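Local coordinates for beta-galactosidase (Geobacillus stearothermophilus, PDB 4OIF), which probably hydrolyses terminal non-reducing beta-D-galactose residues from beta-D-galactosides, as a zinc-binding, homotrimeric enzyme of glycosyl hydrolase family 42, at residues A[443-448]-A[470-475]; A[459-464]-A[481-486]; A[485-490]-A[497-502]; A[503-508]-A[515-520]; A[527-532]-A[591-596]. All coordinates share one frame; numbering follows the deposited sequence.

Interaction 1 of 5, residues A[443-448]-A[470-475]; sequences VQHYRP and LLIAPM
His445 carries CG on the side away from its carbonyl carbon, next to the backbone N (chi1 -71°), and this setting sends the imidazole off the helix onto Ile472 and Pro474. On the strand, Ile472 holds its CG2 branch anti to the backbone N (chi1 -62°, measured to CG1), and it is this methyl, rather than the longer CG1 arm, that meets the histidine. The separation from Ile472 CG2 to His445 CB is 4.0 Å; the same methyl lies 4.2 Å from His445 ND1, so it serves both the stem and one side of the ring. Pro474 comes over a face. Its CG stands 4.2 Å from the centroid of the His445 ring and only 16° from the ring normal, which qualifies as a CH-pi contact; Pro474 CG lies 4.1 Å from both His445 CG and His445 CD2, so the methylene sits offset toward that rim. No hydrogen bond joins the two segments, and just 124 Å² of surface is buried, all through three buried side chains. The polar end of the histidine is served by another helix: ND1 is hydrogen-bonded to Tyr607 OH, which probably helps to fix the ring's rotation. Helix 438-451 thus packs on strand 470-473, a parallel strand of the mixed sheet, while helix 600-613 lies alongside, its Tyr607 touching Ile472 and its His603 meeting the His445 ring.

Interaction 2 of 5, residues A[459-464]-A[481-486]; sequences ITKEHD and EETIAR
A type I beta turn, Thr460 to His463, follows strand 456-459 and presents the carbonyl oxygen of Lys461 to Arg486 on the first turns of helix 481-492; an ST turn at Thr460 lies within the same loop. The guanidinium approaches Lys461 O by its edge, close to its own plane. Arg486 NH1 donates to Lys461 O at a modelled 2.5 Å, a length so short that it is doubtful, and a weak second bond runs from Arg486 NH2 to the same oxygen, with an N-H...O angle of 122°. The Arg486 chain is extended at chi2 and bends at chi3 (64°), which turns the guanidinium toward the loop. Alongside, the aliphatic part of Lys461 crosses Thr483 at about a right angle, and Lys461 CD lies 3.6 Å from Thr483 OG1. The lysine's amino end leads away to a salt bridge with Asp418. Inside the turn, Glu462 N donates to Thr460 OG1 over 3.2 Å, and the same hydroxyl is hydrogen-bonded to His463 ND1, whose other nitrogen, NE2, pairs with Ser312 O. Phe465 adds a cation-pi contact to Arg486. Chemically, the cationic side chain appears to meet a neutral backbone carbonyl and an aromatic ring. Glu462 OE2 is 6.7 Å from Arg486 NH1 and Asp464 OD1 is 6.5 Å from Arg486 NH2; their charge would probably act on it only at long range.

Interaction 3 of 5, residues A[485-490]-A[497-502]; sequences ARLKEF and LVMTYI
This is purely apolar helix-on-sheet packing within the beta-alpha-beta unit formed by strand 470-473, helix 481-492 and strand 496-500, where Leu487 and Phe490 of the helix meet Leu497 and Met499 of the returning strand. The local axes pass 10.4 Å apart, with an angle of 135° between their N-to-C directions, so the helix runs back roughly antiparallel to the strand, with a 45° skew. Two neighbouring patches make the contact. In the first, Leu487 serves both strand residues with different atoms: its CB faces Leu497 CD2 at 4.3 Å, and its CD1 reaches Met499 CE at 4.0 Å. Leucine and methionine side chains cross at about a right angle, and the bend at the end of the methionine (chi3 128°) places its terminal methyl against the leucine branch. The second patch belongs to Phe490. Here CE2 is 4.2 Å from Leu497 CB and that carbon lies near the ring plane, so Leu497 meets the ring at its edge and not over a face. Leu471 of the adjacent strand also touches Leu487, Phe490 and Leu497, while Phe525 covers Leu497 and Met499. All four contacting residues are buried and no hydrogen bond spans the segments. The contact therefore depends on shape and on exclusion of water, without directional bonds, and its carbon-carbon distances of 4.0 Å or more indicate ordinary van der Waals packing.

Interaction 4 of 5, residues A[503-508]-A[515-520]; sequences SGIVDE and GGWHQD
Trp517, just ahead of an N-capped helix, lays its indole beside the loop that leaves strand 496-500, and meets Ser503, Gly504 and Ile505 there. The ring runs so close to Ser503 O that the modelled approach is a clash, so the exact placing of the indole is doubtful and its other distances are approximate. Apolar packing comes from Ile505: its side chain starts out away from the tryptophan, yet turns back (chi2 -56°), bringing CD1 to the ring edge, near the indole plane, at 4.2 Å from Trp517 NE1. A polar atom of the loop also meets the ring without a hydrogen bond, Gly504 O standing roughly 3.1 Å above the Trp517 indole plane, offset toward the rim. Gly504, with positive phi (69°), puts no side chain in the place next to the indole. Against the rest of the fold, Trp517 touches Glu528 and Pro529 of the following strand, and a glycerol, probably from the crystallisation liquor, lies about 3 Å from its side chain. Both segments approach the second subunit, where Ile505 packs on Phe372 of that neighbouring chain. Capping supplies the one side-chain hydrogen bond within these residues: His518 occupies the N-cap of helix 519-525, while its NE2 pairs with Glu481, and its ND1 accepts from Asp520 N at 2.9 Å, the donor lying 11° out of the imidazole plane.

Interaction 5 of 5, residues A[527-532]-A[591-596]; sequences MEPIET and AYYIGG
Met527 and Tyr593 make a Met-aromatic contact in which Met527 puts its methyl over the tyrosine ring and its sulfur obliquely to it. The CH-pi part is the closer. Met527 CE is 3.7 Å from the ring centroid of Tyr593 and 23° off the normal, standing 3.4 Å above the plane with an offset toward the CD1 side, where Met527 CE to Tyr593 CD1 measures 3.5 Å. The sulfur part is oblique: Met527 SD is 4.5 Å from the centroid of the Tyr593 ring, 30° off the normal, and nearer to the stem, at 3.9 Å from Tyr593 CB. A compact methionine makes this possible, with CG between the backbone N and the carbonyl carbon (chi1 44°) and further bends at chi2 and chi3 folding the chain onto the ring. Pro529 packs at the far end of the ring: its CB lies 4.4 Å from Tyr593 CZ, an apolar contact, and 3.7 Å from the hydroxyl oxygen, Tyr593 OH. Both partners cross the tyrosine at about a right angle. No hydrogen bond links the segments. Strand 527-534 instead pairs with strand 555-561, and Glu528 and Glu531 form salt bridges to Arg382 and Arg386 of the second subunit. The contact is consistent with the small antiparallel sheet 527-534/555-561 packing on the large mixed sheet through Tyr593 of strand 589-594, within the trimerisation domain.

In the fold
All five contacts lie in the trimerisation domain, and interactions 1, 3 and 5 share its mixed sheet, whose neighbouring parallel strands 470-473, 496-500 and 589-594 supply one segment to each. Interactions 2 and 3 share helix 481-492 and have centres about 9 Å apart. Along the chain interactions 1 and 2 alternate, interaction 3 starts on the residues where interaction 2 ends, and interactions 4 and 5 then follow in series. Lys488 bridges to Asp520 between interactions 3 and 4, and Trp517 packs on Pro529 between interactions 4 and 5, whose centres are about 12 Å apart. Interactions 4 and 5 also reach the second subunit, so the packing runs from the sheet interior to the trimer interface.

Interaction 1 of 5, residues A[443-448]-A[470-475]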
# COMPACT_ATOMS: atom_id res chain seq x y z
N VAL A 443 13.01 24.22 6.10
CA VAL A 443 13.68 24.54 4.84
C VAL A 443 13.00 25.73 4.12
O VAL A 443 13.67 26.56 3.49
CB VAL A 443 13.74 23.31 3.92
CG1 VAL A 443 14.40 23.66 2.60
CG2 VAL A 443 14.50 22.20 4.59
N GLN A 444 11.68 25.82 4.23
CA GLN A 444 10.96 26.97 3.67
C GLN A 444 11.43 28.26 4.32
O GLN A 444 11.52 29.30 3.66
CB GLN A 444 9.45 26.84 3.85
CG GLN A 444 8.82 25.78 2.99
CD GLN A 444 9.62 25.57 1.73
OE1 GLN A 444 9.66 26.43 0.85
NE2 GLN A 444 10.28 24.41 1.64
N HIS A 445 11.73 28.21 5.61
CA HIS A 445 12.18 29.45 6.24
C HIS A 445 13.66 29.75 5.97
O HIS A 445 14.09 30.90 5.95
CB HIS A 445 11.85 29.40 7.73
CG HIS A 445 10.39 29.52 7.99
ND1 HIS A 445 9.81 30.67 8.49
CD2 HIS A 445 9.37 28.66 7.75
CE1 HIS A 445 8.50 30.49 8.58
NE2 HIS A 445 8.21 29.28 8.14
N TYR A 446 14.41 28.70 5.69
CA TYR A 446 15.79 28.82 5.26
C TYR A 446 15.90 29.47 3.88
O TYR A 446 16.83 30.23 3.61
CB TYR A 446 16.40 27.42 5.25
CG TYR A 446 17.84 27.25 4.84
CD1 TYR A 446 18.87 27.52 5.73
CD2 TYR A 446 18.17 26.69 3.60
CE1 TYR A 446 20.20 27.30 5.38
CE2 TYR A 446 19.49 26.46 3.24
CZ TYR A 446 20.51 26.77 4.14
OH TYR A 446 21.84 26.54 3.80
N ARG A 447 14.92 29.16 3.01
CA ARG A 447 14.99 29.53 1.60
C ARG A 447 15.43 30.99 1.30
O ARG A 447 16.35 31.19 0.51
CB ARG A 447 13.65 29.26 0.91
CG ARG A 447 13.63 29.70 -0.56
CD ARG A 447 12.24 29.70 -1.15
NE ARG A 447 11.66 28.36 -1.11
CZ ARG A 447 11.97 27.40 -1.98
NH1 ARG A 447 12.84 27.65 -2.96
NH2 ARG A 447 11.41 26.21 -1.89
N PRO A 448 14.79 32.00 1.92
CA PRO A 448 15.22 33.36 1.57
C PRO A 448 16.67 33.66 1.94
O PRO A 448 17.32 34.44 1.26
CB PRO A 448 14.27 34.25 2.39
CG PRO A 448 13.09 33.40 2.66
CD PRO A 448 13.65 32.01 2.85
N LEU A 470 19.02 36.84 14.90
CA LEU A 470 17.74 36.38 14.42
C LEU A 470 17.65 34.89 14.66
O LEU A 470 18.49 34.13 14.16
CB LEU A 470 17.57 36.70 12.95
CG LEU A 470 16.31 36.16 12.27
CD1 LEU A 470 15.04 36.64 12.96
CD2 LEU A 470 16.29 36.52 10.80
N LEU A 471 16.66 34.50 15.46
CA LEU A 471 16.37 33.10 15.74
C LEU A 471 14.98 32.73 15.21
O LEU A 471 13.97 33.34 15.57
CB LEU A 471 16.45 32.81 17.24
CG LEU A 471 16.11 31.37 17.62
CD1 LEU A 471 17.01 30.40 16.88
CD2 LEU A 471 16.21 31.15 19.11
N ILE A 472 14.96 31.73 14.34
CA ILE A 472 13.75 31.27 13.68
C ILE A 472 13.37 29.88 14.19
O ILE A 472 14.08 28.91 13.95
CB ILE A 472 13.95 31.26 12.14
CG1 ILE A 472 14.24 32.68 11.65
CG2 ILE A 472 12.75 30.65 11.42
CD1 ILE A 472 14.73 32.75 10.21
N ALA A 473 12.26 29.79 14.91
CA ALA A 473 11.81 28.52 15.49
C ALA A 473 10.40 28.15 15.04
O ALA A 473 9.44 28.36 15.78
CB ALA A 473 11.87 28.59 17.01
N PRO A 474 10.26 27.61 13.83
CA PRO A 474 8.93 27.31 13.29
C PRO A 474 8.34 26.01 13.86
O PRO A 474 9.09 25.05 14.11
CB PRO A 474 9.18 27.16 11.79
CG PRO A 474 10.59 27.60 11.56
CD PRO A 474 11.32 27.39 12.84
N MET A 475 7.01 25.98 14.02
CA MET A 475 6.31 24.76 14.44
C MET A 475 6.99 24.07 15.62
O MET A 475 7.24 22.86 15.58
CB MET A 475 6.19 23.78 13.28
CG MET A 475 5.49 24.34 12.08
SD MET A 475 5.34 23.12 10.77
CE MET A 475 4.18 22.01 11.56

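Interaction 2 of 5, residues A[459-464]-A[481-486]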
# COMPACT_ATOMS: atom_id res chain seq x y z
N ILE A 459 20.41 25.14 14.40
CA ILE A 459 20.79 24.75 15.76
C ILE A 459 19.74 23.93 16.48
O ILE A 459 18.63 23.72 15.99
CB ILE A 459 21.07 25.99 16.63
CG1 ILE A 459 19.78 26.79 16.82
CG2 ILE A 459 22.22 26.83 16.02
CD1 ILE A 459 19.93 27.98 17.71
N THR A 460 20.11 23.47 17.67
CA THR A 460 19.23 22.75 18.56
C THR A 460 19.11 23.53 19.85
O THR A 460 19.83 24.52 20.04
CB THR A 460 19.75 21.34 18.85
OG1 THR A 460 20.92 21.43 19.67
CG2 THR A 460 20.08 20.64 17.56
N LYS A 461 18.23 23.11 20.75
CA LYS A 461 18.06 23.80 22.03
C LYS A 461 19.31 23.65 22.90
O LYS A 461 19.47 24.36 23.88
CB LYS A 461 16.83 23.29 22.77
CG LYS A 461 16.87 21.82 23.15
CD LYS A 461 15.54 21.40 23.73
CE LYS A 461 15.60 20.00 24.32
NZ LYS A 461 15.75 19.00 23.24
N GLU A 462 20.21 22.75 22.51
CA GLU A 462 21.52 22.60 23.15
C GLU A 462 22.52 23.71 22.77
O GLU A 462 23.72 23.57 23.00
CB GLU A 462 22.15 21.24 22.79
CG GLU A 462 21.23 20.03 22.92
CD GLU A 462 20.82 19.74 24.35
OE1 GLU A 462 21.66 19.93 25.27
OE2 GLU A 462 19.66 19.32 24.55
N HIS A 463 22.04 24.79 22.17
CA HIS A 463 22.92 25.86 21.69
C HIS A 463 22.68 27.18 22.39
O HIS A 463 21.60 27.44 22.92
CB HIS A 463 22.74 26.10 20.18
CG HIS A 463 23.48 25.14 19.32
ND1 HIS A 463 23.09 23.83 19.14
CD2 HIS A 463 24.60 25.30 18.57
CE1 HIS A 463 23.93 23.22 18.33
NE2 HIS A 463 24.86 24.09 17.97
N ASP A 464 23.71 28.01 22.36
CA ASP A 464 23.63 29.36 22.86
C ASP A 464 22.79 30.23 21.93
O ASP A 464 23.23 30.57 20.83
CB ASP A 464 25.04 29.92 23.00
CG ASP A 464 25.09 31.22 23.76
OD1 ASP A 464 24.06 31.92 23.86
OD2 ASP A 464 26.19 31.55 24.26
N GLU A 481 9.38 24.21 29.58
CA GLU A 481 9.39 25.46 30.32
C GLU A 481 10.77 26.11 30.24
O GLU A 481 10.89 27.33 30.07
CB GLU A 481 9.02 25.23 31.78
CG GLU A 481 7.61 24.74 32.01
CD GLU A 481 6.65 25.86 32.38
OE1 GLU A 481 6.88 27.00 31.93
OE2 GLU A 481 5.68 25.60 33.12
N GLU A 482 11.80 25.29 30.34
CA GLU A 482 13.17 25.75 30.37
C GLU A 482 13.59 26.40 29.04
O GLU A 482 14.19 27.49 29.03
CB GLU A 482 14.08 24.59 30.73
CG GLU A 482 15.55 24.85 30.49
CD GLU A 482 16.40 23.66 30.89
OE1 GLU A 482 16.32 23.26 32.07
OE2 GLU A 482 17.11 23.11 30.03
N THR A 483 13.27 25.73 27.94
CA THR A 483 13.53 26.30 26.61
C THR A 483 12.74 27.59 26.40
O THR A 483 13.26 28.54 25.83
CB THR A 483 13.19 25.33 25.47
OG1 THR A 483 14.01 24.16 25.56
CG2 THR A 483 13.42 26.01 24.12
N ILE A 484 11.49 27.61 26.84
CA ILE A 484 10.68 28.83 26.79
C ILE A 484 11.37 29.97 27.53
O ILE A 484 11.47 31.07 27.02
CB ILE A 484 9.27 28.62 27.38
CG1 ILE A 484 8.40 27.80 26.43
CG2 ILE A 484 8.59 29.96 27.60
CD1 ILE A 484 7.06 27.39 27.04
N ALA A 485 11.86 29.71 28.74
CA ALA A 485 12.56 30.73 29.51
C ALA A 485 13.79 31.21 28.76
O ALA A 485 14.08 32.41 28.73
CB ALA A 485 12.94 30.19 30.89
N ARG A 486 14.52 30.28 28.15
CA ARG A 486 15.68 30.70 27.37
C ARG A 486 15.27 31.60 26.20
O ARG A 486 15.90 32.63 25.95
CB ARG A 486 16.48 29.48 26.90
CG ARG A 486 17.13 28.73 28.05
CD ARG A 486 17.67 27.40 27.63
NE ARG A 486 18.74 27.56 26.66
CZ ARG A 486 18.89 26.80 25.58
NH1 ARG A 486 18.04 25.81 25.32
NH2 ARG A 486 19.90 27.03 24.76

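Interaction 3 of 5, residues A[485-490]-A[497-502]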
# COMPACT_ATOMS: atom_id res chain seq x y z
N ALA A 485 11.86 29.71 28.74
CA ALA A 485 12.56 30.73 29.51
C ALA A 485 13.79 31.21 28.76
O ALA A 485 14.08 32.41 28.73
CB ALA A 485 12.94 30.19 30.89
N ARG A 486 14.52 30.28 28.15
CA ARG A 486 15.68 30.70 27.37
C ARG A 486 15.27 31.60 26.20
O ARG A 486 15.90 32.63 25.95
CB ARG A 486 16.48 29.48 26.90
CG ARG A 486 17.13 28.73 28.05
CD ARG A 486 17.67 27.40 27.63
NE ARG A 486 18.74 27.56 26.66
CZ ARG A 486 18.89 26.80 25.58
NH1 ARG A 486 18.04 25.81 25.32
NH2 ARG A 486 19.90 27.03 24.76
N LEU A 487 14.19 31.25 25.51
CA LEU A 487 13.67 32.08 24.44
C LEU A 487 13.32 33.47 24.94
O LEU A 487 13.62 34.49 24.30
CB LEU A 487 12.45 31.41 23.80
CG LEU A 487 12.76 30.08 23.10
CD1 LEU A 487 11.50 29.38 22.61
CD2 LEU A 487 13.76 30.29 21.94
N LYS A 488 12.69 33.50 26.10
CA LYS A 488 12.27 34.73 26.75
C LYS A 488 13.47 35.64 26.99
O LYS A 488 13.48 36.81 26.58
CB LYS A 488 11.54 34.40 28.05
CG LYS A 488 10.89 35.57 28.76
CD LYS A 488 10.42 35.12 30.13
CE LYS A 488 9.67 36.20 30.86
NZ LYS A 488 9.46 35.81 32.28
N GLU A 489 14.51 35.09 27.63
CA GLU A 489 15.74 35.85 27.86
C GLU A 489 16.36 36.33 26.56
O GLU A 489 16.84 37.46 26.47
CB GLU A 489 16.76 35.01 28.62
CG GLU A 489 16.45 34.90 30.10
CD GLU A 489 16.44 36.26 30.79
OE1 GLU A 489 17.54 36.76 31.11
OE2 GLU A 489 15.34 36.81 31.02
N PHE A 490 16.35 35.45 25.56
CA PHE A 490 16.94 35.75 24.27
C PHE A 490 16.28 36.99 23.68
O PHE A 490 16.96 37.91 23.26
CB PHE A 490 16.81 34.56 23.32
CG PHE A 490 17.12 34.89 21.90
CD1 PHE A 490 18.42 35.03 21.47
CD2 PHE A 490 16.09 35.08 20.98
CE1 PHE A 490 18.71 35.36 20.15
CE2 PHE A 490 16.37 35.41 19.65
CZ PHE A 490 17.67 35.54 19.24
N LEU A 497 13.13 37.07 17.49
CA LEU A 497 12.64 35.70 17.43
C LEU A 497 11.43 35.61 16.53
O LEU A 497 10.56 36.46 16.61
CB LEU A 497 12.29 35.22 18.83
CG LEU A 497 11.59 33.87 18.97
CD1 LEU A 497 12.46 32.71 18.49
CD2 LEU A 497 11.18 33.66 20.39
N VAL A 498 11.39 34.60 15.67
CA VAL A 498 10.24 34.34 14.80
C VAL A 498 9.66 32.95 15.05
O VAL A 498 10.37 31.95 14.95
CB VAL A 498 10.60 34.46 13.30
CG1 VAL A 498 9.41 34.09 12.43
CG2 VAL A 498 11.06 35.87 12.96
N MET A 499 8.38 32.89 15.40
CA MET A 499 7.70 31.61 15.53
C MET A 499 6.46 31.58 14.66
O MET A 499 6.08 32.59 14.06
CB MET A 499 7.34 31.32 16.99
CG MET A 499 8.52 30.88 17.82
SD MET A 499 8.08 30.48 19.51
CE MET A 499 8.78 28.86 19.70
N THR A 500 5.86 30.40 14.58
CA THR A 500 4.76 30.20 13.64
C THR A 500 3.66 29.39 14.25
O THR A 500 3.73 28.97 15.40
CB THR A 500 5.20 29.43 12.37
OG1 THR A 500 5.41 28.05 12.70
CG2 THR A 500 6.47 30.03 11.74
N TYR A 501 2.65 29.16 13.43
CA TYR A 501 1.60 28.20 13.71
C TYR A 501 2.15 26.90 14.30
O TYR A 501 3.27 26.49 13.98
CB TYR A 501 0.84 27.91 12.43
CG TYR A 501 1.72 27.49 11.29
CD1 TYR A 501 2.32 28.43 10.46
CD2 TYR A 501 1.97 26.13 11.03
CE1 TYR A 501 3.14 28.05 9.39
CE2 TYR A 501 2.78 25.74 9.96
CZ TYR A 501 3.37 26.70 9.15
OH TYR A 501 4.18 26.32 8.09
N ILE A 502 1.34 26.28 15.16
CA ILE A 502 1.65 25.00 15.79
C ILE A 502 2.99 25.02 16.50
O ILE A 502 3.82 24.13 16.34
CB ILE A 502 1.58 23.85 14.76
CG1 ILE A 502 0.32 24.02 13.91
CG2 ILE A 502 1.50 22.52 15.46
CD1 ILE A 502 0.08 22.90 12.95

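Interaction 4 of 5, residues A[503-508]-A[515-520]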
# COMPACT_ATOMS: atom_id res chain seq x y z
N SER A 503 3.18 26.05 17.32
CA SER A 503 4.38 26.17 18.14
C SER A 503 3.96 26.30 19.58
O SER A 503 3.03 27.00 19.86
CB SER A 503 5.19 27.40 17.73
OG SER A 503 5.51 27.37 16.35
N GLY A 504 4.64 25.63 20.49
CA GLY A 504 4.37 25.81 21.91
C GLY A 504 3.04 25.27 22.39
O GLY A 504 2.35 25.88 23.19
N ILE A 505 2.68 24.09 21.91
CA ILE A 505 1.38 23.51 22.20
C ILE A 505 1.43 22.58 23.41
O ILE A 505 0.47 22.43 24.18
CB ILE A 505 0.88 22.74 20.98
CG1 ILE A 505 0.86 23.67 19.77
CG2 ILE A 505 -0.49 22.13 21.24
CD1 ILE A 505 0.04 24.94 20.00
N VAL A 506 2.62 22.02 23.59
CA VAL A 506 2.80 20.78 24.32
C VAL A 506 4.14 20.82 25.05
O VAL A 506 5.10 21.42 24.55
CB VAL A 506 2.69 19.60 23.32
CG1 VAL A 506 3.95 18.74 23.27
CG2 VAL A 506 1.45 18.80 23.59
N ASP A 507 4.23 20.23 26.24
CA ASP A 507 5.52 20.22 26.95
C ASP A 507 6.34 19.01 26.54
O ASP A 507 5.94 18.24 25.67
CB ASP A 507 5.35 20.28 28.48
CG ASP A 507 4.69 19.04 29.08
OD1 ASP A 507 4.61 17.96 28.44
OD2 ASP A 507 4.25 19.14 30.25
N GLU A 508 7.49 18.82 27.18
CA GLU A 508 8.38 17.73 26.81
C GLU A 508 7.79 16.33 27.07
O GLU A 508 8.42 15.33 26.74
CB GLU A 508 9.71 17.88 27.55
CG GLU A 508 9.69 17.40 29.01
CD GLU A 508 9.47 18.52 30.03
OE1 GLU A 508 8.84 19.55 29.68
OE2 GLU A 508 9.93 18.36 31.18
N GLY A 515 -4.88 26.15 30.01
CA GLY A 515 -5.33 27.45 30.48
C GLY A 515 -4.84 28.55 29.59
O GLY A 515 -4.56 29.66 30.04
N GLY A 516 -4.72 28.24 28.31
CA GLY A 516 -4.26 29.22 27.36
C GLY A 516 -2.77 29.15 27.21
O GLY A 516 -2.08 28.40 27.89
N TRP A 517 -2.25 29.94 26.28
CA TRP A 517 -0.83 29.97 26.02
C TRP A 517 0.07 30.30 27.17
O TRP A 517 -0.29 31.08 28.05
CB TRP A 517 -0.55 30.93 24.89
CG TRP A 517 -0.27 30.07 23.87
CD1 TRP A 517 -0.94 28.93 23.58
CD2 TRP A 517 0.85 30.12 23.01
NE1 TRP A 517 -0.33 28.28 22.56
CE2 TRP A 517 0.78 28.99 22.20
CE3 TRP A 517 1.89 31.03 22.82
CZ2 TRP A 517 1.68 28.75 21.22
CZ3 TRP A 517 2.79 30.78 21.86
CH2 TRP A 517 2.69 29.65 21.07
N HIS A 518 1.26 29.69 27.14
CA HIS A 518 2.20 29.89 28.22
C HIS A 518 2.44 31.38 28.36
O HIS A 518 2.67 32.07 27.36
CB HIS A 518 3.52 29.16 28.00
CG HIS A 518 4.47 29.26 29.15
ND1 HIS A 518 5.04 30.45 29.55
CD2 HIS A 518 4.95 28.31 30.00
CE1 HIS A 518 5.83 30.24 30.59
NE2 HIS A 518 5.80 28.95 30.88
N GLN A 519 2.31 31.85 29.60
CA GLN A 519 2.45 33.25 29.97
C GLN A 519 3.64 33.95 29.31
O GLN A 519 3.48 35.05 28.75
CB GLN A 519 2.60 33.35 31.50
CG GLN A 519 2.83 34.76 32.01
CD GLN A 519 2.85 34.81 33.52
OE1 GLN A 519 2.53 33.82 34.19
NE2 GLN A 519 3.24 35.95 34.08
N ASP A 520 4.81 33.32 29.39
CA ASP A 520 6.04 33.88 28.85
C ASP A 520 5.93 34.16 27.36
O ASP A 520 6.27 35.25 26.92
CB ASP A 520 7.22 32.94 29.11
CG ASP A 520 7.70 32.98 30.56
OD1 ASP A 520 7.23 33.84 31.33
OD2 ASP A 520 8.57 32.14 30.92

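Interaction 5 of 5, residues A[527-532]-A[591-596]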
# COMPACT_ATOMS: atom_id res chain seq x y z
N MET A 527 0.62 38.45 21.86
CA MET A 527 -0.58 37.85 21.30
C MET A 527 -0.67 36.40 21.79
O MET A 527 0.19 35.95 22.56
CB MET A 527 -0.57 37.92 19.76
CG MET A 527 0.75 37.55 19.09
SD MET A 527 1.21 35.80 19.21
CE MET A 527 -0.05 34.98 18.24
N GLU A 528 -1.71 35.68 21.37
CA GLU A 528 -1.74 34.23 21.57
C GLU A 528 -2.58 33.55 20.51
O GLU A 528 -3.52 34.13 19.96
CB GLU A 528 -2.26 33.87 22.96
CG GLU A 528 -3.60 34.46 23.31
CD GLU A 528 -4.01 34.13 24.74
OE1 GLU A 528 -3.88 32.96 25.16
OE2 GLU A 528 -4.46 35.06 25.45
N PRO A 529 -2.23 32.30 20.18
CA PRO A 529 -3.06 31.55 19.24
C PRO A 529 -4.27 30.97 19.97
O PRO A 529 -4.10 30.51 21.10
CB PRO A 529 -2.13 30.45 18.73
CG PRO A 529 -1.18 30.22 19.88
CD PRO A 529 -1.05 31.53 20.62
N ILE A 530 -5.46 30.99 19.39
CA ILE A 530 -6.55 30.31 20.07
C ILE A 530 -7.13 29.17 19.26
O ILE A 530 -7.84 28.34 19.81
CB ILE A 530 -7.68 31.29 20.46
CG1 ILE A 530 -8.35 31.88 19.22
CG2 ILE A 530 -7.13 32.41 21.33
CD1 ILE A 530 -9.42 32.89 19.57
N GLU A 531 -6.81 29.10 17.97
CA GLU A 531 -7.33 28.03 17.12
C GLU A 531 -6.45 27.73 15.93
O GLU A 531 -6.03 28.62 15.20
CB GLU A 531 -8.74 28.35 16.61
CG GLU A 531 -9.35 27.17 15.84
CD GLU A 531 -10.77 27.39 15.39
OE1 GLU A 531 -11.34 28.47 15.62
OE2 GLU A 531 -11.33 26.46 14.77
N THR A 532 -6.19 26.44 15.73
CA THR A 532 -5.42 25.97 14.59
C THR A 532 -6.38 25.42 13.57
O THR A 532 -7.04 24.41 13.80
CB THR A 532 -4.40 24.89 14.98
OG1 THR A 532 -3.37 25.46 15.80
CG2 THR A 532 -3.76 24.31 13.72
N ALA A 591 9.66 39.96 18.78
CA ALA A 591 9.10 38.64 18.53
C ALA A 591 8.00 38.73 17.48
O ALA A 591 7.02 39.47 17.63
CB ALA A 591 8.57 38.02 19.83
N TYR A 592 8.18 37.98 16.40
CA TYR A 592 7.23 37.89 15.31
C TYR A 592 6.49 36.54 15.30
O TYR A 592 7.10 35.49 15.51
CB TYR A 592 7.94 38.06 13.97
CG TYR A 592 8.59 39.40 13.74
CD1 TYR A 592 9.77 39.73 14.38
CD2 TYR A 592 8.04 40.32 12.86
CE1 TYR A 592 10.38 40.95 14.17
CE2 TYR A 592 8.64 41.53 12.63
CZ TYR A 592 9.81 41.84 13.29
OH TYR A 592 10.42 43.05 13.08
N TYR A 593 5.19 36.57 15.02
CA TYR A 593 4.42 35.35 14.87
C TYR A 593 3.81 35.29 13.49
O TYR A 593 3.13 36.23 13.06
CB TYR A 593 3.33 35.26 15.94
CG TYR A 593 2.64 33.92 16.03
CD1 TYR A 593 1.42 33.70 15.39
CD2 TYR A 593 3.20 32.87 16.78
CE1 TYR A 593 0.78 32.46 15.49
CE2 TYR A 593 2.56 31.63 16.87
CZ TYR A 593 1.35 31.43 16.23
OH TYR A 593 0.72 30.21 16.31
N ILE A 594 4.06 34.19 12.78
CA ILE A 594 3.46 33.99 11.47
C ILE A 594 2.36 32.95 11.55
O ILE A 594 2.64 31.76 11.75
CB ILE A 594 4.50 33.55 10.42
CG1 ILE A 594 5.57 34.63 10.23
CG2 ILE A 594 3.80 33.27 9.12
CD1 ILE A 594 6.82 34.15 9.54
N GLY A 595 1.10 33.37 11.41
CA GLY A 595 -0.03 32.51 11.74
C GLY A 595 -0.42 31.44 10.73
O GLY A 595 -1.08 30.46 11.08
N GLY A 596 -0.01 31.62 9.48
CA GLY A 596 -0.43 30.71 8.44
C GLY A 596 0.76 30.25 7.62
O GLY A 596 1.83 30.85 7.69